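Local coordinates for selenium-binding protein (Sulfolobus tokodaii, PDB 2ECE) that probably binds selenium, although its cellular role is not established, and folds as a seven-bladed beta propeller, at residues 29-34 with 71-76; 35-40 with 441-446; 362-367 with 381-386; 398-403 with 412-417. One frame throughout, in Å; residues are numbered along the deposited sequence.

Interaction 1. Residues 29-34 with 71-76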
# COMPACT_ATOMS: atom_id res chain seq x y z
N TYR A 29 -12.90 4.07 -2.65
CA TYR A 29 -13.22 2.80 -2.01
C TYR A 29 -12.18 2.64 -0.91
O TYR A 29 -10.99 2.81 -1.16
CB TYR A 29 -13.14 1.67 -3.04
CG TYR A 29 -14.16 1.81 -4.16
CD1 TYR A 29 -15.53 1.70 -3.90
CD2 TYR A 29 -13.75 2.07 -5.47
CE1 TYR A 29 -16.47 1.83 -4.93
CE2 TYR A 29 -14.68 2.20 -6.50
CZ TYR A 29 -16.04 2.08 -6.22
OH TYR A 29 -16.97 2.18 -7.24
N VAL A 30 -12.62 2.31 0.30
CA VAL A 30 -11.69 2.18 1.41
C VAL A 30 -11.80 0.85 2.14
O VAL A 30 -12.89 0.45 2.56
CB VAL A 30 -11.90 3.33 2.42
CG1 VAL A 30 -10.80 3.30 3.48
CG2 VAL A 30 -11.90 4.67 1.68
N ALA A 31 -10.67 0.17 2.29
CA ALA A 31 -10.65 -1.10 2.99
C ALA A 31 -10.76 -0.78 4.48
O ALA A 31 -9.89 -0.10 5.04
CB ALA A 31 -9.36 -1.84 2.70
N CYS A 32 -11.83 -1.25 5.12
CA CYS A 32 -12.04 -1.00 6.55
C CYS A 32 -12.11 -2.30 7.35
O CYS A 32 -12.57 -3.31 6.85
CB CYS A 32 -13.33 -0.20 6.75
SG CYS A 32 -13.24 1.47 6.06
N LEU A 33 -11.68 -2.25 8.61
CA LEU A 33 -11.67 -3.45 9.42
C LEU A 33 -12.06 -3.27 10.89
O LEU A 33 -11.87 -2.20 11.47
CB LEU A 33 -10.28 -4.09 9.36
CG LEU A 33 -9.14 -3.18 9.83
CD1 LEU A 33 -8.00 -4.02 10.38
CD2 LEU A 33 -8.66 -2.31 8.67
N TYR A 34 -12.60 -4.33 11.47
CA TYR A 34 -12.96 -4.37 12.88
C TYR A 34 -12.00 -5.36 13.53
O TYR A 34 -11.97 -5.51 14.76
CB TYR A 34 -14.41 -4.84 13.06
CG TYR A 34 -15.43 -3.73 12.87
CD1 TYR A 34 -15.49 -2.65 13.75
CD2 TYR A 34 -16.34 -3.76 11.81
CE1 TYR A 34 -16.42 -1.63 13.58
CE2 TYR A 34 -17.27 -2.74 11.63
CZ TYR A 34 -17.31 -1.68 12.52
OH TYR A 34 -18.23 -0.68 12.36
N ASP A 71 -11.19 -11.05 8.55
CA ASP A 71 -10.46 -11.24 7.29
C ASP A 71 -9.16 -10.45 7.36
O ASP A 71 -8.13 -10.87 6.85
CB ASP A 71 -11.26 -10.70 6.09
CG ASP A 71 -12.31 -11.67 5.57
OD1 ASP A 71 -11.95 -12.80 5.16
OD2 ASP A 71 -13.50 -11.30 5.54
N GLU A 72 -9.25 -9.30 8.04
CA GLU A 72 -8.19 -8.30 8.19
C GLU A 72 -7.95 -7.72 6.81
O GLU A 72 -6.99 -8.08 6.13
CB GLU A 72 -6.89 -8.86 8.78
CG GLU A 72 -5.69 -7.85 8.81
CD GLU A 72 -5.33 -7.30 10.20
OE1 GLU A 72 -5.34 -8.08 11.18
OE2 GLU A 72 -5.01 -6.09 10.32
N LEU A 73 -8.86 -6.85 6.38
CA LEU A 73 -8.72 -6.20 5.08
C LEU A 73 -7.50 -5.31 5.21
O LEU A 73 -7.16 -4.88 6.33
CB LEU A 73 -9.95 -5.35 4.73
CG LEU A 73 -11.23 -6.12 4.37
CD1 LEU A 73 -12.15 -5.22 3.57
CD2 LEU A 73 -10.88 -7.35 3.55
N HIS A 74 -6.78 -5.15 4.11
CA HIS A 74 -5.59 -4.31 4.16
C HIS A 74 -5.38 -3.58 2.81
O HIS A 74 -5.88 -2.48 2.58
CB HIS A 74 -4.47 -5.29 4.42
CG HIS A 74 -3.17 -4.69 4.82
ND1 HIS A 74 -2.85 -4.43 6.14
CD2 HIS A 74 -2.04 -4.44 4.11
CE1 HIS A 74 -1.58 -4.05 6.22
NE2 HIS A 74 -1.07 -4.05 5.00
N HIS A 75 -4.89 -4.35 1.85
CA HIS A 75 -4.59 -3.83 0.52
C HIS A 75 -5.54 -4.52 -0.46
O HIS A 75 -5.98 -5.64 -0.20
CB HIS A 75 -3.13 -4.13 0.09
CG HIS A 75 -2.11 -3.15 0.59
ND1 HIS A 75 -2.35 -2.31 1.66
CD2 HIS A 75 -0.85 -2.89 0.18
CE1 HIS A 75 -1.27 -1.57 1.89
NE2 HIS A 75 -0.35 -1.90 1.00
N PHE A 76 -5.88 -3.84 -1.54
CA PHE A 76 -6.75 -4.43 -2.57
C PHE A 76 -6.52 -3.72 -3.90
O PHE A 76 -5.86 -2.69 -3.96
CB PHE A 76 -8.24 -4.39 -2.18
CG PHE A 76 -8.83 -3.00 -2.09
CD1 PHE A 76 -8.54 -2.17 -1.02
CD2 PHE A 76 -9.71 -2.54 -3.08
CE1 PHE A 76 -9.11 -0.89 -0.93
CE2 PHE A 76 -10.28 -1.27 -3.00
CZ PHE A 76 -9.98 -0.44 -1.92
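With CG of F76 held between its backbone N and carbonyl carbon (chi1 67°), the phenyl ring rises from the loop against Y29 and A31 of the facing strand. Its CZ ends 3.5 Å from Y29 O, which lies at the ring edge and in the ring plane, while CE1 meets A31 CB at 3.8 Å. CB of Y29 adds a further apolar touch, 4.0 Å from F76 CZ, but the phenol leads off elsewhere and its OH is bonded to P117 O. A31 fits between F76 and L73: its methyl sits 4.1 Å from L73 CB and 3.5 Å from H74 O. On the other flank, L33 brings its CD2 3.8 Å from L73 O and passes its CD1 by E72 OE2 at 3.6 Å. The E72 carboxylate finds its polar partners beyond this contact, in S403 and R104. No hydrogen bond joins the two segments; the contact is chiefly apolar packing. Without the F76 phenyl ring, as with a serine here, the A31 methyl and Y29 CB would probably face a gap and lose apolar contact. The two backbones run nearly antiparallel, and F76 N is held by Q446 OE1 of strand 443-449. Beyond them L73 reaches I45 of strand 44-49 and V100 of strand 97-101, and F76 packs on L98 and V100, so that the contact lies between one propeller blade and the next.

Interaction 2. Residues 35-40 with 441-446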
# COMPACT_ATOMS: atom_id res chain seq x y z
N THR A 35 -11.21 -6.03 12.70
CA THR A 35 -10.22 -6.99 13.17
C THR A 35 -9.23 -6.25 14.07
O THR A 35 -8.61 -5.27 13.65
CB THR A 35 -9.45 -7.63 11.99
OG1 THR A 35 -10.37 -8.25 11.09
CG2 THR A 35 -8.49 -8.68 12.50
N GLY A 36 -9.09 -6.71 15.31
CA GLY A 36 -8.17 -6.07 16.23
C GLY A 36 -8.80 -5.01 17.12
O GLY A 36 -8.15 -4.47 18.03
N THR A 37 -10.07 -4.70 16.88
CA THR A 37 -10.77 -3.69 17.68
C THR A 37 -11.54 -4.31 18.83
O THR A 37 -11.99 -3.60 19.73
CB THR A 37 -11.79 -2.92 16.84
OG1 THR A 37 -12.82 -3.83 16.42
CG2 THR A 37 -11.11 -2.30 15.61
N GLY A 38 -11.71 -5.62 18.79
CA GLY A 38 -12.44 -6.29 19.84
C GLY A 38 -13.92 -6.33 19.52
O GLY A 38 -14.72 -6.89 20.27
N ILE A 39 -14.29 -5.74 18.39
CA ILE A 39 -15.68 -5.72 17.96
C ILE A 39 -15.95 -6.89 17.02
O ILE A 39 -15.28 -7.05 16.00
CB ILE A 39 -16.01 -4.39 17.26
CG1 ILE A 39 -15.94 -3.27 18.30
CG2 ILE A 39 -17.39 -4.46 16.62
CD1 ILE A 39 -15.81 -1.90 17.71
N ASN A 40 -16.94 -7.70 17.38
CA ASN A 40 -17.30 -8.88 16.59
C ASN A 40 -18.18 -8.56 15.39
O ASN A 40 -19.36 -8.89 15.37
CB ASN A 40 -17.98 -9.91 17.50
CG ASN A 40 -17.99 -11.30 16.90
OD1 ASN A 40 -16.99 -11.76 16.35
ND2 ASN A 40 -19.12 -11.99 17.03
N GLU A 441 -15.78 2.96 15.01
CA GLU A 441 -14.90 2.02 15.71
C GLU A 441 -14.13 1.16 14.71
O GLU A 441 -13.26 0.37 15.10
CB GLU A 441 -15.72 1.12 16.64
CG GLU A 441 -16.47 1.84 17.76
CD GLU A 441 -15.55 2.51 18.76
OE1 GLU A 441 -14.58 1.86 19.21
OE2 GLU A 441 -15.80 3.68 19.12
N ALA A 442 -14.44 1.30 13.43
CA ALA A 442 -13.75 0.55 12.39
C ALA A 442 -12.46 1.28 12.04
O ALA A 442 -12.37 2.49 12.24
CB ALA A 442 -14.64 0.43 11.15
N ARG A 443 -11.47 0.55 11.53
CA ARG A 443 -10.18 1.15 11.16
C ARG A 443 -10.08 1.17 9.64
O ARG A 443 -10.64 0.31 8.97
CB ARG A 443 -9.03 0.34 11.77
CG ARG A 443 -9.08 0.30 13.30
CD ARG A 443 -7.96 -0.54 13.90
NE ARG A 443 -8.09 -0.60 15.36
CZ ARG A 443 -7.32 -1.34 16.15
NH1 ARG A 443 -6.35 -2.08 15.64
NH2 ARG A 443 -7.53 -1.34 17.46
N SER A 444 -9.35 2.15 9.10
CA SER A 444 -9.23 2.28 7.65
C SER A 444 -7.83 2.00 7.11
O SER A 444 -6.83 2.32 7.75
CB SER A 444 -9.68 3.68 7.22
OG SER A 444 -9.02 4.68 7.99
N HIS A 445 -7.76 1.39 5.93
CA HIS A 445 -6.47 1.08 5.32
C HIS A 445 -6.34 1.61 3.89
O HIS A 445 -6.47 2.82 3.65
CB HIS A 445 -6.21 -0.44 5.36
CG HIS A 445 -4.76 -0.79 5.40
ND1 HIS A 445 -4.07 -0.97 6.58
CD2 HIS A 445 -3.84 -0.91 4.41
CE1 HIS A 445 -2.79 -1.18 6.33
NE2 HIS A 445 -2.62 -1.14 5.02
N GLN A 446 -6.09 0.73 2.93
CA GLN A 446 -5.89 1.21 1.56
C GLN A 446 -7.09 1.87 0.90
O GLN A 446 -8.24 1.50 1.12
CB GLN A 446 -5.38 0.08 0.66
CG GLN A 446 -4.89 0.60 -0.70
CD GLN A 446 -3.96 -0.37 -1.38
OE1 GLN A 446 -4.29 -1.55 -1.56
NE2 GLN A 446 -2.79 0.11 -1.77
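At the seam where the C-terminal strand 443-449 completes the first blade of the propeller, T37 and I39 of the loop leaving strand 27-33 lie against R443 and E441. The methyl CG2 of T37 touches both partners, 3.5 Å from E441 O and 3.5 Å from R443 NE, as the extended arginine slides past the threonine in the opposite direction. The backbone of T37 lies over one face of the guanidinium. G36 O comes within 3.2 Å of R443 NH2, but the angle is too poor for a hydrogen bond. I39 crosses E441 at about a right angle, its CD1 3.2 Å from E441 CB. An ST turn shapes the loop: T37 OG1 accepts from I39 N at 3.1 Å and also pairs with Y34 O, which turns CG2 rather than the hydroxyl to the strand. The strong partners of R443 lie elsewhere, in a salt bridge to D406 and hydrogen bonds to N407 and S403 O. The arginine is thus fixed by the helix 403-409 region and offers the loop mainly its guanidinium, NE and one face, with CG and CD further off; the contact is largely van der Waals, though G36 O may still be attracted by the charge.

Interaction 3. Residues 362-367 with 381-386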
# COMPACT_ATOMS: atom_id res chain seq x y z
N VAL A 362 2.76 18.04 6.83
CA VAL A 362 1.59 18.31 7.66
C VAL A 362 1.63 17.37 8.86
O VAL A 362 2.22 16.29 8.79
CB VAL A 362 0.26 18.11 6.89
CG1 VAL A 362 0.15 19.12 5.76
CG2 VAL A 362 0.17 16.69 6.36
N LYS A 363 1.04 17.80 9.96
CA LYS A 363 1.01 17.00 11.18
C LYS A 363 -0.39 16.46 11.44
O LYS A 363 -1.36 17.21 11.43
CB LYS A 363 1.45 17.83 12.39
CG LYS A 363 2.78 18.55 12.23
CD LYS A 363 3.11 19.33 13.50
CE LYS A 363 4.13 20.42 13.24
NZ LYS A 363 5.39 19.87 12.68
N LEU A 364 -0.48 15.16 11.66
CA LEU A 364 -1.76 14.50 11.92
C LEU A 364 -1.52 13.40 12.95
O LEU A 364 -0.70 12.51 12.73
CB LEU A 364 -2.30 13.89 10.63
CG LEU A 364 -2.67 14.80 9.45
CD1 LEU A 364 -2.82 13.97 8.18
CD2 LEU A 364 -3.97 15.55 9.77
N GLY A 365 -2.24 13.48 14.07
CA GLY A 365 -2.08 12.48 15.13
C GLY A 365 -0.63 12.25 15.49
O GLY A 365 0.13 13.20 15.66
N GLY A 366 -0.23 10.98 15.62
CA GLY A 366 1.15 10.66 15.94
C GLY A 366 1.47 10.60 17.42
O GLY A 366 0.91 11.35 18.23
N ILE A 367 2.39 9.71 17.78
CA ILE A 367 2.79 9.59 19.17
C ILE A 367 3.56 10.86 19.56
O ILE A 367 3.50 11.31 20.70
CB ILE A 367 3.70 8.36 19.38
CG1 ILE A 367 2.93 7.08 19.07
CG2 ILE A 367 4.22 8.34 20.81
CD1 ILE A 367 3.81 5.85 18.97
N GLY A 381 -4.05 7.33 16.30
CA GLY A 381 -3.09 6.79 15.36
C GLY A 381 -2.31 7.88 14.66
O GLY A 381 -2.02 8.93 15.26
N ALA A 382 -1.97 7.65 13.40
CA ALA A 382 -1.20 8.62 12.61
C ALA A 382 -1.34 8.27 11.13
O ALA A 382 -1.97 7.28 10.79
CB ALA A 382 0.26 8.57 13.03
N PRO A 383 -0.76 9.10 10.24
CA PRO A 383 -0.87 8.79 8.81
C PRO A 383 -0.21 7.44 8.51
O PRO A 383 0.83 7.12 9.08
CB PRO A 383 -0.11 9.93 8.15
CG PRO A 383 -0.30 11.07 9.12
CD PRO A 383 -0.08 10.39 10.45
N GLN A 384 -0.89 6.61 7.74
CA GLN A 384 -0.33 5.33 7.34
C GLN A 384 -0.41 5.21 5.81
O GLN A 384 0.49 5.66 5.10
CB GLN A 384 -1.09 4.21 8.05
CG GLN A 384 -0.31 2.93 8.27
CD GLN A 384 0.05 2.24 6.96
OE1 GLN A 384 1.05 2.57 6.32
NE2 GLN A 384 -0.78 1.28 6.56
N MET A 385 -1.51 4.65 5.32
CA MET A 385 -1.67 4.52 3.88
C MET A 385 -1.99 5.86 3.25
O MET A 385 -2.69 6.69 3.84
CB MET A 385 -2.78 3.52 3.52
CG MET A 385 -2.38 2.06 3.65
SD MET A 385 -0.77 1.68 2.94
CE MET A 385 -1.12 1.78 1.17
N LEU A 386 -1.47 6.07 2.04
CA LEU A 386 -1.70 7.30 1.29
C LEU A 386 -2.14 6.94 -0.11
O LEU A 386 -1.84 5.84 -0.61
CB LEU A 386 -0.39 8.10 1.16
CG LEU A 386 0.43 8.48 2.39
CD1 LEU A 386 1.78 9.04 1.95
CD2 LEU A 386 -0.33 9.51 3.20
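L364 lies against the ring of P383, with L364 CB 3.8 Å from P383 CG and L364 CD1 4.0 Å from P383 CG. The leucine CG stands anti to its own carbonyl carbon (chi1 -64°), which carries the isobutyl group along the ring, and the two side chains pass at a slant. The backbone of L364 joins in: its O sits 3.2 Å from P383 CD, a close approach to the carbon next to the imide nitrogen. P383 itself is also packed on V345 of strand 344-349 and V397 of strand 394-398.

Two residues further on, a single hydrogen bond ties the segments. G366 N donates to G381 O over 2.7 Å and is virtually straight at the hydrogen (179°), the donor being only slightly tilted from the carbonyl plane. The same oxygen receives a weaker CA-H contact from G365 CA at 3.6 Å, and the methyl of A382 closes over G366 N at 3.6 Å. Glycine suits this tight approach. G365 adopts a positive phi and carries no CB, which leaves room for G381 O directly beside it; G366 and G381 also take up backbone angles that favour glycine. With G381 O gripped in this way, the two ends of the intervening loop are drawn together in the buried interior.

The arrangement belongs to the passage between propeller blades, where the chain leaves the outermost strand 357-363 of one blade and returns to the innermost strand 386-388 of the next.

Interaction 4. Residues 398-403 with 412-417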
# COMPACT_ATOMS: atom_id res chain seq x y z
N THR A 398 -5.25 7.52 5.46
CA THR A 398 -5.94 6.70 6.46
C THR A 398 -4.91 6.40 7.57
O THR A 398 -3.73 6.70 7.40
CB THR A 398 -6.55 5.41 5.88
OG1 THR A 398 -5.53 4.61 5.27
CG2 THR A 398 -7.64 5.76 4.87
N ASN A 399 -5.33 5.76 8.66
CA ASN A 399 -4.41 5.61 9.79
C ASN A 399 -4.08 4.26 10.44
O ASN A 399 -3.35 4.24 11.43
CB ASN A 399 -4.89 6.54 10.90
CG ASN A 399 -6.29 6.18 11.39
OD1 ASN A 399 -7.13 5.73 10.61
ND2 ASN A 399 -6.53 6.37 12.68
N SER A 400 -4.59 3.17 9.90
CA SER A 400 -4.31 1.86 10.48
C SER A 400 -3.22 1.11 9.73
O SER A 400 -3.15 1.17 8.51
CB SER A 400 -5.59 1.03 10.51
OG SER A 400 -5.32 -0.28 10.95
N LEU A 401 -2.37 0.40 10.47
CA LEU A 401 -1.28 -0.37 9.88
C LEU A 401 -1.60 -1.86 9.87
O LEU A 401 -1.59 -2.51 8.82
CB LEU A 401 0.03 -0.13 10.67
CG LEU A 401 1.27 -0.92 10.21
CD1 LEU A 401 1.64 -0.51 8.79
CD2 LEU A 401 2.43 -0.66 11.17
N TYR A 402 -1.87 -2.40 11.06
CA TYR A 402 -2.19 -3.81 11.22
C TYR A 402 -2.81 -4.01 12.61
O TYR A 402 -2.28 -3.52 13.61
CB TYR A 402 -0.92 -4.67 11.04
CG TYR A 402 -1.18 -6.16 11.03
CD1 TYR A 402 -1.25 -6.89 12.22
CD2 TYR A 402 -1.40 -6.84 9.83
CE1 TYR A 402 -1.55 -8.26 12.21
CE2 TYR A 402 -1.71 -8.20 9.81
CZ TYR A 402 -1.78 -8.90 11.01
OH TYR A 402 -2.08 -10.25 11.01
N SER A 403 -3.93 -4.72 12.66
CA SER A 403 -4.67 -4.97 13.90
C SER A 403 -3.84 -4.98 15.19
O SER A 403 -4.01 -4.12 16.04
CB SER A 403 -5.44 -6.29 13.78
OG SER A 403 -4.56 -7.37 13.56
N GLU A 412 -4.44 2.93 23.24
CA GLU A 412 -5.70 3.51 23.69
C GLU A 412 -6.85 3.15 22.76
O GLU A 412 -8.01 3.35 23.10
CB GLU A 412 -5.56 5.03 23.83
CG GLU A 412 -4.51 5.45 24.86
CD GLU A 412 -4.49 6.95 25.09
OE1 GLU A 412 -5.58 7.53 25.27
OE2 GLU A 412 -3.38 7.53 25.10
N GLY A 413 -6.53 2.63 21.58
CA GLY A 413 -7.56 2.24 20.64
C GLY A 413 -7.63 3.07 19.37
O GLY A 413 -8.22 4.15 19.35
N LEU A 414 -7.02 2.56 18.30
CA LEU A 414 -7.00 3.26 17.02
C LEU A 414 -8.35 3.18 16.34
O LEU A 414 -8.88 2.09 16.11
CB LEU A 414 -5.92 2.67 16.11
CG LEU A 414 -5.54 3.43 14.83
CD1 LEU A 414 -4.10 3.13 14.50
CD2 LEU A 414 -6.46 3.06 13.68
N LYS A 415 -8.91 4.34 16.03
CA LYS A 415 -10.19 4.43 15.34
C LYS A 415 -9.92 5.05 13.98
O LYS A 415 -9.20 6.05 13.87
CB LYS A 415 -11.17 5.27 16.16
CG LYS A 415 -11.56 4.59 17.48
CD LYS A 415 -12.42 5.47 18.35
CE LYS A 415 -12.71 4.78 19.68
NZ LYS A 415 -13.47 5.67 20.60
N GLY A 416 -10.51 4.47 12.95
CA GLY A 416 -10.27 4.94 11.60
C GLY A 416 -10.84 6.27 11.14
O GLY A 416 -11.94 6.68 11.53
N TRP A 417 -10.06 6.94 10.30
CA TRP A 417 -10.45 8.19 9.69
C TRP A 417 -9.82 8.28 8.32
O TRP A 417 -8.96 7.46 7.96
CB TRP A 417 -10.03 9.43 10.53
CG TRP A 417 -8.62 9.47 11.13
CD1 TRP A 417 -8.30 9.33 12.45
CD2 TRP A 417 -7.38 9.75 10.45
NE1 TRP A 417 -6.95 9.51 12.64
CE2 TRP A 417 -6.36 9.77 11.43
CE3 TRP A 417 -7.03 9.99 9.11
CZ2 TRP A 417 -5.02 10.02 11.12
CZ3 TRP A 417 -5.69 10.23 8.80
CH2 TRP A 417 -4.70 10.25 9.80
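The amide of N399 makes two hydrogen bonds to the backbone of the facing segment. ND2 donates to K415 O at 2.9 Å and nearly straight (170°), with that oxygen close to the amide plane, and OD1 accepts from W417 N at 3.2 Å, the donor standing well above the carbonyl plane. ND2 also reaches T380 O, the same oxygen that takes the indole NE1 of W417, so the two donors lie side by side without bonding each other. These residues join the facing ends of strands 394-398 and 417-423, neighbours in one propeller blade whose connection carries helix 403-409. CG of N399 sits between the backbone N and the carbonyl carbon (chi1 62°), which lays the amide over one face of the indole, planes 22° apart. N399 CB makes a CH-pi contact 3.7 Å from the centroid of the six-membered ring. Were the W417 indole replaced by a leucine, the N399 amide would probably lose its flat support and T380 O one of its donors. Around this pair, L414 CD1 comes to 3.3 Å from N399 O and its CD2 to 3.9 Å from S400 CB. On the other flank T398 CA offers a CA-H contact to W417 O at 3.5 Å.

How the interactions relate
Interactions 1 and 2 sit on neighbouring strands, 27-33 and 443-449, of the blade that pairs the first strand of the chain with the last; A31 and L33 bond through their backbones to H445 and R443. Interactions 3 and 4 belong to the next sheets round the ring and are tied to each other by Q384, which meets T398 and S400. Interactions 1, 3 and 4 are buried, whereas interaction 2 reaches the surface. Their chemistry differs accordingly: interaction 1 is apolar, interaction 3 combines a proline contact with one backbone bond, interaction 4 turns on a bonded amide stacked on indole, and interaction 2 sets an arginine against a loop. H445 touches H74 and M385, linking segments 71-76, 381-386 and 441-446.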